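Local coordinates for protein cytosolic malate dehydrogenase (Trichomonas vaginalis, PDB 4UUO) that probably catalyses the NAD-dependent interconversion of malate and oxaloacetate, as a cytosolic malate dehydrogenase of the LDH/MDH superfamily, at residues M266-Y276 against V296-L304. Sequence-based numbering, arbitrary orientation.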
loop_
_atom_site.group_PDB
_atom_site.type_symbol
_atom_site.label_atom_id
_atom_site.label_comp_id
_atom_site.label_asym_id
_atom_site.label_seq_id
_atom_site.Cartn_x
_atom_site.Cartn_y
_atom_site.Cartn_z
ATOM N N MET A 266 15.965 13.043 10.574
ATOM C CA MET A 266 15.730 12.029 11.595
ATOM C C MET A 266 15.699 12.659 12.987
ATOM O O MET A 266 16.612 13.386 13.362
ATOM C CB MET A 266 16.810 10.947 11.544
ATOM C CG MET A 266 16.849 10.159 10.257
ATOM S SD MET A 266 18.052 8.831 10.330
ATOM C CE MET A 266 17.497 7.945 11.779
ATOM N N ALA A 267 14.645 12.379 13.744
ATOM C CA ALA A 267 14.563 12.831 15.127
ATOM C C ALA A 267 15.295 11.854 16.038
ATOM O O ALA A 267 14.765 10.810 16.402
ATOM C CB ALA A 267 13.111 12.991 15.560
ATOM N N ILE A 268 16.524 12.199 16.392
ATOM C CA ILE A 268 17.380 11.303 17.151
ATOM C C ILE A 268 17.691 11.895 18.520
ATOM O O ILE A 268 17.563 13.106 18.718
ATOM C CB ILE A 268 18.688 11.028 16.395
ATOM C CG1 ILE A 268 19.488 12.326 16.238
ATOM C CG2 ILE A 268 18.388 10.399 15.038
ATOM C CD1 ILE A 268 20.841 12.143 15.585
ATOM N N PRO A 269 18.075 11.040 19.480
ATOM C CA PRO A 269 18.534 11.564 20.771
ATOM C C PRO A 269 19.716 12.491 20.572
ATOM O O PRO A 269 20.687 12.076 19.933
ATOM C CB PRO A 269 18.946 10.309 21.539
ATOM C CG PRO A 269 18.143 9.209 20.910
ATOM C CD PRO A 269 18.022 9.567 19.463
ATOM N N VAL A 270 19.629 13.718 21.078
ATOM C CA VAL A 270 20.695 14.695 20.867
ATOM C C VAL A 270 22.025 14.128 21.335
ATOM O O VAL A 270 22.159 13.709 22.488
ATOM C CB VAL A 270 20.426 16.025 21.602
ATOM C CG1 VAL A 270 21.449 17.063 21.184
ATOM C CG2 VAL A 270 19.032 16.529 21.298
ATOM N N PRO A 271 23.007 14.081 20.419
ATOM C CA PRO A 271 24.360 13.595 20.713
ATOM C C PRO A 271 25.029 14.406 21.814
ATOM O O PRO A 271 24.593 15.524 22.102
ATOM C CB PRO A 271 25.100 13.773 19.381
ATOM C CG PRO A 271 24.022 13.765 18.346
ATOM C CD PRO A 271 22.839 14.427 18.997
ATOM N N ASP A 272 26.073 13.847 22.416
ATOM C CA ASP A 272 26.821 14.538 23.461
ATOM C C ASP A 272 27.463 15.808 22.916
ATOM O O ASP A 272 27.670 16.772 23.647
ATOM C CB ASP A 272 27.880 13.608 24.048
ATOM C CG ASP A 272 27.298 12.284 24.490
ATOM O OD1 ASP A 272 27.107 11.402 23.627
ATOM O OD2 ASP A 272 27.007 12.131 25.695
ATOM N N ASN A 273 27.761 15.796 21.621
ATOM C CA ASN A 273 28.311 16.954 20.919
ATOM C C ASN A 273 27.381 18.170 20.966
ATOM O O ASN A 273 27.842 19.309 20.933
ATOM C CB ASN A 273 28.618 16.574 19.465
ATOM C CG ASN A 273 29.090 17.752 18.633
ATOM O OD1 ASN A 273 28.297 18.396 17.946
ATOM N ND2 ASN A 273 30.389 18.037 18.684
ATOM N N GLU A 274 26.078 17.915 21.058
ATOM C CA GLU A 274 25.057 18.968 21.068
ATOM C C GLU A 274 25.227 19.944 19.911
ATOM O O GLU A 274 25.544 21.113 20.131
ATOM C CB GLU A 274 25.075 19.738 22.394
ATOM C CG GLU A 274 24.540 18.955 23.584
ATOM C CD GLU A 274 24.418 19.803 24.841
ATOM O OE1 GLU A 274 24.532 21.043 24.737
ATOM O OE2 GLU A 274 24.204 19.229 25.931
ATOM N N PRO A 275 25.014 19.466 18.675
ATOM C CA PRO A 275 25.213 20.337 17.513
ATOM C C PRO A 275 24.282 21.544 17.563
ATOM O O PRO A 275 23.181 21.435 18.108
ATOM C CB PRO A 275 24.880 19.427 16.322
ATOM C CG PRO A 275 24.929 18.021 16.868
ATOM C CD PRO A 275 24.498 18.141 18.291
ATOM N N TYR A 276 24.737 22.677 17.033
ATOM C CA TYR A 276 23.928 23.894 16.938
ATOM C C TYR A 276 23.390 24.373 18.291
ATOM O O TYR A 276 22.400 25.109 18.345
ATOM C CB TYR A 276 22.765 23.678 15.959
ATOM C CG TYR A 276 23.210 23.176 14.605
ATOM C CD1 TYR A 276 23.718 24.055 13.653
ATOM C CD2 TYR A 276 23.137 21.827 14.281
ATOM C CE1 TYR A 276 24.138 23.606 12.414
ATOM C CE2 TYR A 276 23.555 21.366 13.042
ATOM C CZ TYR A 276 24.053 22.263 12.113
ATOM O OH TYR A 276 24.472 21.822 10.881
ATOM N N VAL A 296 24.227 6.731 11.973
ATOM C CA VAL A 296 23.670 8.065 11.768
ATOM C C VAL A 296 24.667 9.152 12.175
ATOM O O VAL A 296 25.296 9.069 13.231
ATOM C CB VAL A 296 22.346 8.251 12.559
ATOM C CG1 VAL A 296 21.823 9.680 12.422
ATOM C CG2 VAL A 296 21.292 7.259 12.084
ATOM N N HIS A 297 24.817 10.167 11.328
ATOM C CA HIS A 297 25.676 11.305 11.641
ATOM C C HIS A 297 24.967 12.628 11.356
ATOM O O HIS A 297 24.506 12.869 10.241
ATOM C CB HIS A 297 26.988 11.235 10.848
ATOM C CG HIS A 297 27.810 10.015 11.134
ATOM N ND1 HIS A 297 27.809 8.906 10.313
ATOM C CD2 HIS A 297 28.661 9.729 12.148
ATOM C CE1 HIS A 297 28.624 7.993 10.808
ATOM N NE2 HIS A 297 29.154 8.467 11.922
ATOM N N VAL A 298 24.879 13.478 12.374
ATOM C CA VAL A 298 24.302 14.810 12.224
ATOM C C VAL A 298 25.171 15.691 11.331
ATOM O O VAL A 298 26.376 15.808 11.556
ATOM C CB VAL A 298 24.128 15.513 13.598
ATOM C CG1 VAL A 298 23.681 16.962 13.418
ATOM C CG2 VAL A 298 23.154 14.749 14.483
ATOM N N VAL A 299 24.564 16.300 10.317
ATOM C CA VAL A 299 25.251 17.302 9.501
ATOM C C VAL A 299 25.558 18.522 10.376
ATOM O O VAL A 299 24.653 19.282 10.725
ATOM C CB VAL A 299 24.403 17.713 8.275
ATOM C CG1 VAL A 299 25.036 18.878 7.540
ATOM C CG2 VAL A 299 24.200 16.519 7.342
ATOM N N GLU A 300 26.833 18.703 10.727
ATOM C CA GLU A 300 27.215 19.612 11.816
ATOM C C GLU A 300 27.563 21.053 11.429
ATOM O O GLU A 300 27.337 21.972 12.221
ATOM C CB GLU A 300 28.404 19.025 12.583
ATOM C CG GLU A 300 28.042 17.944 13.584
ATOM C CD GLU A 300 29.237 17.496 14.407
ATOM O OE1 GLU A 300 30.333 18.071 14.235
ATOM O OE2 GLU A 300 29.082 16.567 15.227
ATOM N N GLY A 301 28.124 21.261 10.242
ATOM C CA GLY A 301 28.598 22.585 9.872
ATOM C C GLY A 301 27.737 23.299 8.849
ATOM O O GLY A 301 28.068 23.327 7.665
ATOM N N LEU A 302 26.634 23.886 9.304
ATOM C CA LEU A 302 25.710 24.578 8.407
ATOM C C LEU A 302 25.515 26.038 8.812
ATOM O O LEU A 302 25.700 26.402 9.975
ATOM C CB LEU A 302 24.349 23.864 8.366
ATOM C CG LEU A 302 24.227 22.526 7.625
ATOM C CD1 LEU A 302 22.828 21.949 7.765
ATOM C CD2 LEU A 302 24.582 22.682 6.164
ATOM N N GLU A 303 25.145 26.866 7.840
ATOM C CA GLU A 303 24.843 28.270 8.091
ATOM C C GLU A 303 23.349 28.466 8.330
ATOM O O GLU A 303 22.536 28.340 7.408
ATOM C CB GLU A 303 25.310 29.143 6.920
ATOM C CG GLU A 303 26.802 29.074 6.635
ATOM C CD GLU A 303 27.639 29.715 7.724
ATOM O OE1 GLU A 303 27.103 30.560 8.472
ATOM O OE2 GLU A 303 28.835 29.370 7.832
ATOM N N LEU A 304 22.990 28.771 9.572
ATOM C CA LEU A 304 21.595 28.987 9.928
ATOM C C LEU A 304 21.296 30.473 10.063
ATOM O O LEU A 304 21.980 31.184 10.793
ATOM C CB LEU A 304 21.249 28.267 11.233
ATOM C CG LEU A 304 21.561 26.771 11.318
ATOM C CD1 LEU A 304 21.012 26.208 12.609
ATOM C CD2 LEU A 304 21.001 26.015 10.120
HETATM O O HOH W 1 26.858 22.599 15.062
#
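The hydroxyl of Tyr276 donates a hydrogen bond to the backbone carbonyl of Val299, with OH 2.6 Å from O. The donor is tilted 29° from the carbonyl plane, and the same oxygen lies at the ring's edge, in its plane. A water ties the other end of the residue down: it accepts from Tyr276 N at 2.9 Å, donates to Glu300 O, and sits over the centre of one ring face. With chi1 at -53°, the ring stands beside its own backbone N and is thus brought against 299-304, where Leu304 CD1 packs 3.6 Å from Tyr276 CD1. Val298 splits its two methyls: CG1 meets Pro275 CG at 3.8 Å, while CG2 touches both Ile268 CD1, at 3.7 Å, and Pro271 CG. The type I turn Pro271-Glu274 carries the chain from one proline to the other. Val296 CG2 closes the apolar row against Met266 CE. This is packing within the C-terminal domain: strands 264-269 and 296-298 are the outer strands of a three-stranded antiparallel sheet, separated by strand 283-290, and their short segments run at 93° to each other. Trp254 of helix 240-256 touches both Met266 and Val296, while Trp182 of strand 176-182 stacks edge-to-face with Tyr276.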